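Local atomic coordinates of manganese-binding protein (PDB entry 6NSI), a protein that binds iron, manganese and nickel ions, with a preference for ferrous iron, and delivers them to the membrane permease of an ABC import system. Residues L93-M107 / G167-L179. Sequence-based numbering, arbitrary orientation.
Sequences LSEEGFPDPHIWTDM and GHNAFSYFTRRYL. With FE (Fe (III) ion), chain B.
Tyr173, gripped between Leu93 and Ile103, centres the tight half of this contact. Leu93 CD1 sits over one face, 3.7 Å from the ring centroid, and Ile103 CG2 over the opposite face in a second CH-pi contact. The phenol OH accepts from Leu93 N at 2.9 Å and donates to a lone pair of Asp100 O at 2.8 Å, fixing its rotation. The His102 imidazole lies flat against Ala170, whose CA is centred over the ring, and an inner water joins His102 O to Tyr173 N. With CG anti to the carbonyl carbon (chi1 -57°), His102 directs NE2 to the iron(III), 2.2 Å away, which His168 NE2 also binds. His36 and Asp260 complete this site, consistent with the family 9 solute-binding proteins. Asp100 is a second-shell residue for His102, as Glu229 is for His168. Asp100 OD1 accepts His102 ND1 on its syn side and, on its anti side, His102 N, the latter closing an Asx turn; the carboxylate at ND1 holds the imidazole in rotation and probably strengthens NE2 as a ligand. Around the partly exposed Glu95, Asn169, Arg176 and Arg177, packing gives way to water-bridged polar contacts. Asn169 ND2 reaches Glu95 OE2 at 3.2 Å from above the carboxylate plane, while one water joins that amide to Asp100 OD2. Asp106 and Arg177 make a long salt bridge, OD1 to NE 3.8 Å. Arg177 pairs more strongly with Asp147, and Asp106, the N-cap of helix 107-124, caps the backbone N of Val109 with OD1; two waters link Asp106 OD2 to Arg176, which also bonds to Asp91, and weakly to Arg177.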
loop_
_atom_site.group_PDB
_atom_site.type_symbol
_atom_site.label_atom_id
_atom_site.label_comp_id
_atom_site.label_asym_id
_atom_site.label_seq_id
_atom_site.Cartn_x
_atom_site.Cartn_y
_atom_site.Cartn_z
ATOM N N LEU A 93 -1.454 11.563 -4.545
ATOM C CA LEU A 93 -0.221 11.636 -5.310
ATOM C C LEU A 93 -0.461 11.066 -6.697
ATOM O O LEU A 93 -1.396 10.293 -6.922
ATOM C CB LEU A 93 0.915 10.884 -4.612
ATOM C CG LEU A 93 1.236 11.439 -3.223
ATOM C CD1 LEU A 93 2.245 10.563 -2.488
ATOM C CD2 LEU A 93 1.717 12.879 -3.330
ATOM N N SER A 94 0.392 11.461 -7.637
ATOM C CA SER A 94 0.287 10.981 -9.012
ATOM C C SER A 94 1.682 10.791 -9.598
ATOM O O SER A 94 2.696 11.105 -8.968
ATOM C CB SER A 94 -0.542 11.941 -9.878
ATOM O OG SER A 94 -0.332 13.280 -9.483
ATOM N N GLU A 95 1.725 10.257 -10.816
ATOM C CA GLU A 95 2.978 10.055 -11.535
ATOM C C GLU A 95 2.638 10.108 -13.013
ATOM O O GLU A 95 1.814 9.313 -13.477
ATOM C CB GLU A 95 3.635 8.715 -11.169
ATOM C CG GLU A 95 5.099 8.545 -11.598
ATOM C CD GLU A 95 5.556 7.066 -11.610
ATOM O OE1 GLU A 95 4.890 6.235 -12.282
ATOM O OE2 GLU A 95 6.569 6.734 -10.939
ATOM N N GLU A 96 3.237 11.064 -13.727
ATOM C CA GLU A 96 3.015 11.256 -15.157
ATOM C C GLU A 96 1.543 11.134 -15.541
ATOM O O GLU A 96 1.214 10.519 -16.559
ATOM C CB GLU A 96 3.854 10.260 -15.965
ATOM C CG GLU A 96 5.369 10.470 -15.854
ATOM C CD GLU A 96 5.833 11.778 -16.477
ATOM O OE1 GLU A 96 5.096 12.336 -17.324
ATOM O OE2 GLU A 96 6.933 12.253 -16.116
ATOM N N GLY A 97 0.651 11.701 -14.731
ATOM C CA GLY A 97 -0.750 11.784 -15.092
ATOM C C GLY A 97 -1.619 10.613 -14.681
ATOM O O GLY A 97 -2.810 10.600 -15.026
ATOM N N PHE A 98 -1.068 9.620 -13.969
ATOM C CA PHE A 98 -1.886 8.551 -13.400
ATOM C C PHE A 98 -1.928 8.685 -11.880
ATOM O O PHE A 98 -0.944 9.118 -11.269
ATOM C CB PHE A 98 -1.342 7.169 -13.781
ATOM C CG PHE A 98 -1.444 6.859 -15.257
ATOM C CD1 PHE A 98 -2.597 6.298 -15.784
ATOM C CD2 PHE A 98 -0.388 7.135 -16.118
ATOM C CE1 PHE A 98 -2.698 6.017 -17.134
ATOM C CE2 PHE A 98 -0.483 6.854 -17.479
ATOM C CZ PHE A 98 -1.638 6.298 -17.986
ATOM N N PRO A 99 -3.043 8.336 -11.237
ATOM C CA PRO A 99 -3.113 8.454 -9.774
ATOM C C PRO A 99 -2.310 7.358 -9.096
ATOM O O PRO A 99 -2.156 6.243 -9.614
ATOM C CB PRO A 99 -4.607 8.307 -9.476
ATOM C CG PRO A 99 -5.097 7.418 -10.576
ATOM C CD PRO A 99 -4.270 7.749 -11.803
ATOM N N ASP A 100 -1.782 7.691 -7.922
ATOM C CA ASP A 100 -1.014 6.736 -7.141
ATOM C C ASP A 100 -1.954 6.020 -6.182
ATOM O O ASP A 100 -2.429 6.648 -5.214
ATOM C CB ASP A 100 0.103 7.433 -6.374
ATOM C CG ASP A 100 1.025 6.457 -5.674
ATOM O OD1 ASP A 100 0.602 5.301 -5.441
ATOM O OD2 ASP A 100 2.184 6.842 -5.359
ATOM N N PRO A 101 -2.208 4.724 -6.366
ATOM C CA PRO A 101 -3.192 4.019 -5.527
ATOM C C PRO A 101 -2.673 3.547 -4.175
ATOM O O PRO A 101 -3.482 3.064 -3.367
ATOM C CB PRO A 101 -3.573 2.817 -6.397
ATOM C CG PRO A 101 -2.294 2.519 -7.132
ATOM C CD PRO A 101 -1.676 3.857 -7.437
ATOM N N HIS A 102 -1.370 3.674 -3.893
ATOM C CA HIS A 102 -0.759 2.935 -2.788
ATOM C C HIS A 102 -0.939 3.603 -1.435
ATOM O O HIS A 102 0.040 3.769 -0.697
ATOM C CB HIS A 102 0.738 2.733 -3.053
ATOM C CG HIS A 102 1.021 2.032 -4.346
ATOM N ND1 HIS A 102 1.233 2.708 -5.532
ATOM C CD2 HIS A 102 1.134 0.713 -4.641
ATOM C CE1 HIS A 102 1.462 1.834 -6.499
ATOM N NE2 HIS A 102 1.413 0.619 -5.984
ATOM N N ILE A 103 -2.178 3.956 -1.070
ATOM C CA ILE A 103 -2.382 4.686 0.185
ATOM C C ILE A 103 -2.297 3.804 1.423
ATOM O O ILE A 103 -2.217 4.332 2.540
ATOM C CB ILE A 103 -3.737 5.425 0.173
ATOM C CG1 ILE A 103 -4.889 4.450 -0.107
ATOM C CG2 ILE A 103 -3.714 6.583 -0.844
ATOM C CD1 ILE A 103 -6.317 5.076 0.018
ATOM N N TRP A 104 -2.309 2.476 1.274
ATOM C CA TRP A 104 -2.300 1.588 2.434
ATOM C C TRP A 104 -0.941 1.494 3.121
ATOM O O TRP A 104 -0.834 0.800 4.141
ATOM C CB TRP A 104 -2.759 0.180 2.034
ATOM C CG TRP A 104 -1.888 -0.417 0.945
ATOM C CD1 TRP A 104 -0.718 -1.112 1.110
ATOM C CD2 TRP A 104 -2.112 -0.339 -0.465
ATOM N NE1 TRP A 104 -0.202 -1.482 -0.123
ATOM C CE2 TRP A 104 -1.042 -1.025 -1.103
ATOM C CE3 TRP A 104 -3.119 0.227 -1.257
ATOM C CZ2 TRP A 104 -0.955 -1.148 -2.490
ATOM C CZ3 TRP A 104 -3.030 0.101 -2.635
ATOM C CH2 TRP A 104 -1.955 -0.580 -3.238
ATOM N N THR A 105 0.101 2.144 2.598
ATOM C CA THR A 105 1.369 2.214 3.316
ATOM C C THR A 105 1.441 3.399 4.264
ATOM O O THR A 105 2.413 3.509 5.019
ATOM C CB THR A 105 2.553 2.308 2.350
ATOM O OG1 THR A 105 2.539 3.590 1.703
ATOM C CG2 THR A 105 2.490 1.177 1.288
ATOM N N ASP A 106 0.467 4.304 4.211
ATOM C CA ASP A 106 0.380 5.422 5.138
ATOM C C ASP A 106 -0.728 5.056 6.127
ATOM O O ASP A 106 -1.914 5.070 5.778
ATOM C CB ASP A 106 0.109 6.719 4.370
ATOM C CG ASP A 106 -0.140 7.928 5.285
ATOM O OD1 ASP A 106 -0.567 7.738 6.446
ATOM O OD2 ASP A 106 0.063 9.081 4.824
ATOM N N MET A 107 -0.332 4.701 7.353
ATOM C CA MET A 107 -1.266 4.157 8.336
ATOM C C MET A 107 -2.298 5.182 8.802
ATOM O O MET A 107 -3.374 4.791 9.264
ATOM C CB MET A 107 -0.482 3.590 9.525
ATOM C CG MET A 107 -1.334 2.853 10.578
ATOM S SD MET A 107 -2.198 1.362 10.007
ATOM C CE MET A 107 -0.873 0.309 9.403
ATOM N N GLY A 167 11.594 -1.509 -5.692
ATOM C CA GLY A 167 11.387 -2.117 -6.996
ATOM C C GLY A 167 10.481 -1.293 -7.895
ATOM O O GLY A 167 10.828 -1.018 -9.052
ATOM N N HIS A 168 9.281 -0.938 -7.400
ATOM C CA HIS A 168 8.429 0.028 -8.087
ATOM C C HIS A 168 7.967 1.083 -7.093
ATOM O O HIS A 168 8.305 1.042 -5.907
ATOM C CB HIS A 168 7.251 -0.638 -8.836
ATOM C CG HIS A 168 6.078 -1.062 -7.992
ATOM N ND1 HIS A 168 6.161 -2.043 -7.019
ATOM C CD2 HIS A 168 4.762 -0.732 -8.078
ATOM C CE1 HIS A 168 4.960 -2.253 -6.504
ATOM N NE2 HIS A 168 4.097 -1.473 -7.128
ATOM N N ASN A 169 7.211 2.046 -7.619
ATOM C CA ASN A 169 6.791 3.241 -6.886
ATOM C C ASN A 169 5.517 2.935 -6.091
ATOM O O ASN A 169 4.417 3.376 -6.408
ATOM C CB ASN A 169 6.592 4.405 -7.856
ATOM C CG ASN A 169 6.292 5.702 -7.148
ATOM O OD1 ASN A 169 6.509 5.820 -5.937
ATOM N ND2 ASN A 169 5.766 6.682 -7.887
ATOM N N ALA A 170 5.701 2.159 -5.025
ATOM C CA ALA A 170 4.621 1.790 -4.125
ATOM C C ALA A 170 4.723 2.462 -2.763
ATOM O O ALA A 170 3.806 2.311 -1.950
ATOM C CB ALA A 170 4.584 0.265 -3.924
ATOM N N PHE A 171 5.800 3.203 -2.492
ATOM C CA PHE A 171 6.026 3.765 -1.165
ATOM C C PHE A 171 6.093 5.293 -1.171
ATOM O O PHE A 171 6.688 5.899 -0.269
ATOM C CB PHE A 171 7.289 3.156 -0.556
ATOM C CG PHE A 171 7.210 1.647 -0.405
ATOM C CD1 PHE A 171 7.676 0.808 -1.412
ATOM C CD2 PHE A 171 6.653 1.078 0.736
ATOM C CE1 PHE A 171 7.602 -0.579 -1.278
ATOM C CE2 PHE A 171 6.570 -0.310 0.881
ATOM C CZ PHE A 171 7.052 -1.139 -0.121
ATOM N N SER A 172 5.467 5.942 -2.159
ATOM C CA SER A 172 5.478 7.405 -2.156
ATOM C C SER A 172 4.720 7.977 -0.958
ATOM O O SER A 172 5.179 8.944 -0.332
ATOM C CB SER A 172 4.910 7.950 -3.469
ATOM O OG SER A 172 5.878 7.855 -4.503
ATOM N N TYR A 173 3.548 7.421 -0.626
ATOM C CA TYR A 173 2.818 7.918 0.545
ATOM C C TYR A 173 3.598 7.667 1.830
ATOM O O TYR A 173 3.695 8.545 2.697
ATOM C CB TYR A 173 1.436 7.268 0.625
ATOM C CG TYR A 173 0.532 7.687 -0.506
ATOM C CD1 TYR A 173 0.390 6.886 -1.636
ATOM C CD2 TYR A 173 -0.174 8.877 -0.447
ATOM C CE1 TYR A 173 -0.440 7.259 -2.676
ATOM C CE2 TYR A 173 -0.995 9.269 -1.481
ATOM C CZ TYR A 173 -1.135 8.459 -2.592
ATOM O OH TYR A 173 -1.960 8.846 -3.626
ATOM N N PHE A 174 4.117 6.446 1.978
ATOM C CA PHE A 174 4.993 6.083 3.083
ATOM C C PHE A 174 6.126 7.093 3.242
ATOM O O PHE A 174 6.411 7.574 4.349
ATOM C CB PHE A 174 5.535 4.667 2.792
ATOM C CG PHE A 174 6.438 4.100 3.850
ATOM C CD1 PHE A 174 7.812 4.376 3.845
ATOM C CD2 PHE A 174 5.927 3.242 4.813
ATOM C CE1 PHE A 174 8.637 3.841 4.803
ATOM C CE2 PHE A 174 6.746 2.698 5.783
ATOM C CZ PHE A 174 8.109 2.987 5.773
ATOM N N THR A 175 6.797 7.404 2.133
ATOM C CA THR A 175 7.968 8.272 2.161
ATOM C C THR A 175 7.593 9.696 2.558
ATOM O O THR A 175 8.303 10.344 3.337
ATOM C CB THR A 175 8.620 8.273 0.777
ATOM O OG1 THR A 175 9.100 6.946 0.453
ATOM C CG2 THR A 175 9.751 9.303 0.719
ATOM N N ARG A 176 6.502 10.206 1.988
ATOM C CA ARG A 176 6.035 11.555 2.299
ATOM C C ARG A 176 5.657 11.686 3.778
ATOM O O ARG A 176 5.972 12.697 4.421
ATOM C CB ARG A 176 4.846 11.897 1.387
ATOM C CG ARG A 176 4.433 13.388 1.369
ATOM C CD ARG A 176 3.145 13.621 0.539
ATOM N NE ARG A 176 2.000 12.868 1.065
ATOM C CZ ARG A 176 0.746 12.937 0.593
ATOM N NH1 ARG A 176 0.452 13.727 -0.443
ATOM N NH2 ARG A 176 -0.228 12.214 1.161
ATOM N N ARG A 177 4.994 10.668 4.341
ATOM C CA ARG A 177 4.590 10.729 5.742
ATOM C C ARG A 177 5.764 10.515 6.693
ATOM O O ARG A 177 5.973 11.312 7.611
ATOM C CB ARG A 177 3.496 9.701 6.051
ATOM C CG ARG A 177 3.138 9.719 7.569
ATOM C CD ARG A 177 1.747 9.212 7.864
ATOM N NE ARG A 177 1.316 9.418 9.252
ATOM C CZ ARG A 177 0.664 10.502 9.687
ATOM N NH1 ARG A 177 0.385 11.503 8.854
ATOM N NH2 ARG A 177 0.279 10.598 10.962
ATOM N N TYR A 178 6.524 9.429 6.508
ATOM C CA TYR A 178 7.419 8.930 7.550
ATOM C C TYR A 178 8.879 9.279 7.348
ATOM O O TYR A 178 9.654 9.183 8.304
ATOM C CB TYR A 178 7.346 7.401 7.652
ATOM C CG TYR A 178 5.986 6.880 8.022
ATOM C CD1 TYR A 178 5.402 7.208 9.245
ATOM C CD2 TYR A 178 5.280 6.069 7.140
ATOM C CE1 TYR A 178 4.145 6.734 9.582
ATOM C CE2 TYR A 178 4.035 5.585 7.462
ATOM C CZ TYR A 178 3.467 5.911 8.688
ATOM O OH TYR A 178 2.209 5.421 8.991
ATOM N N LEU A 179 9.288 9.600 6.129
ATOM C CA LEU A 179 10.695 9.807 5.827
ATOM C C LEU A 179 11.025 11.269 5.579
ATOM O O LEU A 179 12.205 11.607 5.390
ATOM C CB LEU A 179 11.106 8.958 4.606
ATOM C CG LEU A 179 11.098 7.434 4.809
ATOM C CD1 LEU A 179 11.605 6.703 3.559
ATOM C CD2 LEU A 179 11.891 7.011 6.036
HETATM FE FE FE B . 1.870 -1.337 -6.849
HETATM O O HOH W 1 3.582 8.773 -6.571
HETATM O O HOH W 2 2.786 4.369 -0.974
HETATM O O HOH W 3 1.416 10.349 2.912
HETATM O O HOH W 4 -0.779 11.219 5.792
#